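Local coordinates for protein beta-Lactamase/D-Alanine Carboxypeptidase (Pseudomonas syringae pv. tomato, PDB 5EVI) that probably hydrolyses the amide bond of beta-lactam antibiotics to give substituted beta-amino acids, as a class C beta-lactamase that would confer antibiotic resistance, at residues T74-T79 / R254-T259. Sequence-based numbering, arbitrary orientation.
Sequences TATLAT and RALSDT
In the helical region of this class C beta-lactamase, helix 70-83, whose first turn carries the lysine of a probable SxxK active-site motif, packs against the C-terminal end of helix 250-258, where Thr-79 and Ala-255 meet. The axes of the two short segments approach to 8.2 Å, their directions 125° apart, and Thr-79 and Ala-255 are the nearest pair, with CA atoms 4.8 Å apart. Thr-79 donates its hydroxyl to the opposite backbone, OG1 lying 2.7 Å from Ala-255 O and tilted 29° from the carbonyl plane. Its chi1 of 64° sets OG1 between its own N and C, with CG2 turned to the methyl of Thr-259. That methyl, CG2 of Thr-259, is the wedge of the interface: it sits 3.3 Å from Thr-79 OG1 and 3.5 Å from Thr-76 N, and also reaches Ala-75 O. The hydroxyl of Thr-259 turns back to the preceding turn, OG1 donating to Leu-256 O at 2.9 Å, and accepts from a water that also donates to Thr-76 OG1. Thr-76 OG1 is bonded in turn to Thr-72 O, while Thr-76 CG2 lies 4.2 Å from Leu-256 CD2; Phe-238 of helix 232-243 touches both residues. The three buried threonine hydroxyls thus spend their hydrogen bonds on backbone carbonyls and one bridging water, while the Thr-259 methyl lies against helix 70-83 in van der Waals contact alone.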
ATOM      1  N   THR D  74      -2.753  -5.724   3.524  1.00 17.67           N
ATOM      2  CA  THR D  74      -2.165  -6.866   4.222  1.00 17.97           C
ATOM      3  C   THR D  74      -1.816  -6.484   5.659  1.00 17.84           C
ATOM      4  O   THR D  74      -2.086  -7.258   6.580  1.00 17.68           O
ATOM      5  CB  THR D  74      -0.910  -7.389   3.516  1.00 18.16           C
ATOM      6  OG1 THR D  74      -1.301  -8.032   2.301  1.00 19.86           O
ATOM      7  CG2 THR D  74      -0.163  -8.394   4.368  1.00 18.54           C
ATOM      8  N   ALA D  75      -1.181  -5.320   5.830  1.00 17.83           N
ATOM      9  CA  ALA D  75      -0.802  -4.832   7.148  1.00 17.61           C
ATOM     10  C   ALA D  75      -2.023  -4.586   8.034  1.00 17.51           C
ATOM     11  O   ALA D  75      -2.026  -4.952   9.196  1.00 17.04           O
ATOM     12  CB  ALA D  75       0.057  -3.580   7.023  1.00 17.73           C
ATOM     13  N   THR D  76      -3.075  -4.006   7.472  1.00 18.17           N
ATOM     14  CA  THR D  76      -4.328  -3.856   8.199  1.00 18.26           C
ATOM     15  C   THR D  76      -4.900  -5.227   8.593  1.00 18.95           C
ATOM     16  O   THR D  76      -5.344  -5.405   9.731  1.00 18.77           O
ATOM     17  CB  THR D  76      -5.331  -3.011   7.417  1.00 18.44           C
ATOM     18  OG1 THR D  76      -4.660  -1.840   6.906  1.00 17.75           O
ATOM     19  CG2 THR D  76      -6.498  -2.618   8.326  1.00 18.26           C
ATOM     20  N   LEU D  77      -4.801  -6.216   7.703  1.00 19.77           N
ATOM     21  CA  LEU D  77      -5.265  -7.586   8.028  1.00 19.99           C
ATOM     22  C   LEU D  77      -4.520  -8.115   9.254  1.00 20.40           C
ATOM     23  O   LEU D  77      -5.140  -8.602  10.199  1.00 20.27           O
ATOM     24  CB  LEU D  77      -5.058  -8.537   6.846  1.00 20.16           C
ATOM     25  CG  LEU D  77      -5.816  -9.868   6.883  1.00 20.34           C
ATOM     26  CD1 LEU D  77      -7.264  -9.653   6.452  1.00 20.43           C
ATOM     27  CD2 LEU D  77      -5.137 -10.900   5.988  1.00 19.95           C
ATOM     28  N   ALA D  78      -3.195  -7.994   9.249  1.00 21.33           N
ATOM     29  CA  ALA D  78      -2.382  -8.440  10.397  1.00 22.37           C
ATOM     30  C   ALA D  78      -2.697  -7.678  11.705  1.00 22.81           C
ATOM     31  O   ALA D  78      -2.814  -8.295  12.779  1.00 22.37           O
ATOM     32  CB  ALA D  78      -0.910  -8.334  10.063  1.00 22.56           C
ATOM     33  N   THR D  79      -2.860  -6.354  11.626  1.00 23.27           N
ATOM     34  CA  THR D  79      -3.197  -5.578  12.833  1.00 24.38           C
ATOM     35  C   THR D  79      -4.655  -5.771  13.275  1.00 26.24           C
ATOM     36  O   THR D  79      -4.982  -5.522  14.433  1.00 25.21           O
ATOM     37  CB  THR D  79      -2.930  -4.065  12.682  1.00 24.16           C
ATOM     38  OG1 THR D  79      -3.780  -3.522  11.671  1.00 23.73           O
ATOM     39  CG2 THR D  79      -1.453  -3.797  12.365  1.00 23.67           C
ATOM     40  N   ARG D 254      -8.880   0.211  16.006  1.00 22.13           N
ATOM     41  CA  ARG D 254      -7.507  -0.059  16.448  1.00 21.71           C
ATOM     42  C   ARG D 254      -6.618  -0.582  15.313  1.00 20.34           C
ATOM     43  O   ARG D 254      -5.453  -0.177  15.217  1.00 19.27           O
ATOM     44  CB  ARG D 254      -7.515  -1.057  17.593  1.00 22.18           C
ATOM     45  CG  ARG D 254      -6.147  -1.314  18.149  1.00 22.22           C
ATOM     46  CD  ARG D 254      -6.064  -2.596  18.930  1.00 22.53           C
ATOM     47  NE  ARG D 254      -4.670  -2.979  19.122  1.00 22.55           N
ATOM     48  CZ  ARG D 254      -4.263  -3.931  19.949  1.00 22.11           C
ATOM     49  NH1 ARG D 254      -2.972  -4.187  20.040  1.00 22.88           N
ATOM     50  NH2 ARG D 254      -5.129  -4.604  20.707  1.00 21.60           N
ATOM     51  N   ALA D 255      -7.167  -1.494  14.497  1.00 19.89           N
ATOM     52  CA  ALA D 255      -6.455  -2.065  13.324  1.00 19.78           C
ATOM     53  C   ALA D 255      -5.968  -1.011  12.367  1.00 19.77           C
ATOM     54  O   ALA D 255      -4.813  -1.047  11.957  1.00 19.45           O
ATOM     55  CB  ALA D 255      -7.318  -3.075  12.577  1.00 20.28           C
ATOM     56  N   LEU D 256      -6.834  -0.076  11.987  1.00 19.46           N
ATOM     57  CA  LEU D 256      -6.410   0.996  11.081  1.00 19.67           C
ATOM     58  C   LEU D 256      -5.301   1.860  11.706  1.00 19.68           C
ATOM     59  O   LEU D 256      -4.336   2.193  11.034  1.00 20.73           O
ATOM     60  CB  LEU D 256      -7.596   1.884  10.687  1.00 19.96           C
ATOM     61  CG  LEU D 256      -8.740   1.185   9.931  1.00 19.98           C
ATOM     62  CD1 LEU D 256     -10.072   1.869  10.229  1.00 19.95           C
ATOM     63  CD2 LEU D 256      -8.478   1.107   8.437  1.00 20.22           C
ATOM     64  N   SER D 257      -5.453   2.210  12.986  1.00 19.88           N
ATOM     65  CA  SER D 257      -4.522   3.109  13.676  1.00 19.68           C
ATOM     66  C   SER D 257      -3.143   2.461  13.877  1.00 19.13           C
ATOM     67  O   SER D 257      -2.093   3.105  13.668  1.00 18.83           O
ATOM     68  CB  SER D 257      -5.116   3.516  15.026  1.00 20.29           C
ATOM     69  OG  SER D 257      -4.276   4.429  15.690  1.00 21.27           O
ATOM     70  N   ASP D 258      -3.139   1.178  14.255  1.00 18.66           N
ATOM     71  CA  ASP D 258      -1.866   0.476  14.557  1.00 18.12           C
ATOM     72  C   ASP D 258      -0.937   0.281  13.340  1.00 17.65           C
ATOM     73  O   ASP D 258       0.293   0.197  13.506  1.00 16.10           O
ATOM     74  CB  ASP D 258      -2.104  -0.868  15.280  1.00 18.67           C
ATOM     75  CG  ASP D 258      -2.726  -0.695  16.687  1.00 19.72           C
ATOM     76  OD1 ASP D 258      -2.806   0.467  17.161  1.00 20.30           O
ATOM     77  OD2 ASP D 258      -3.143  -1.717  17.313  1.00 19.59           O
ATOM     78  N   THR D 259      -1.492   0.234  12.129  1.00 17.26           N
ATOM     79  CA  THR D 259      -0.653   0.212  10.923  1.00 16.96           C
ATOM     80  C   THR D 259       0.165   1.504  10.746  1.00 17.18           C
ATOM     81  O   THR D 259       1.206   1.441  10.139  1.00 16.73           O
ATOM     82  CB  THR D 259      -1.425  -0.077   9.612  1.00 16.68           C
ATOM     83  OG1 THR D 259      -2.361   0.981   9.344  1.00 16.92           O
ATOM     84  CG2 THR D 259      -2.154  -1.439   9.674  1.00 16.47           C
TER
HETATM   85  O   HOH W   1      -4.322   0.986   7.249  1.00 21.13           O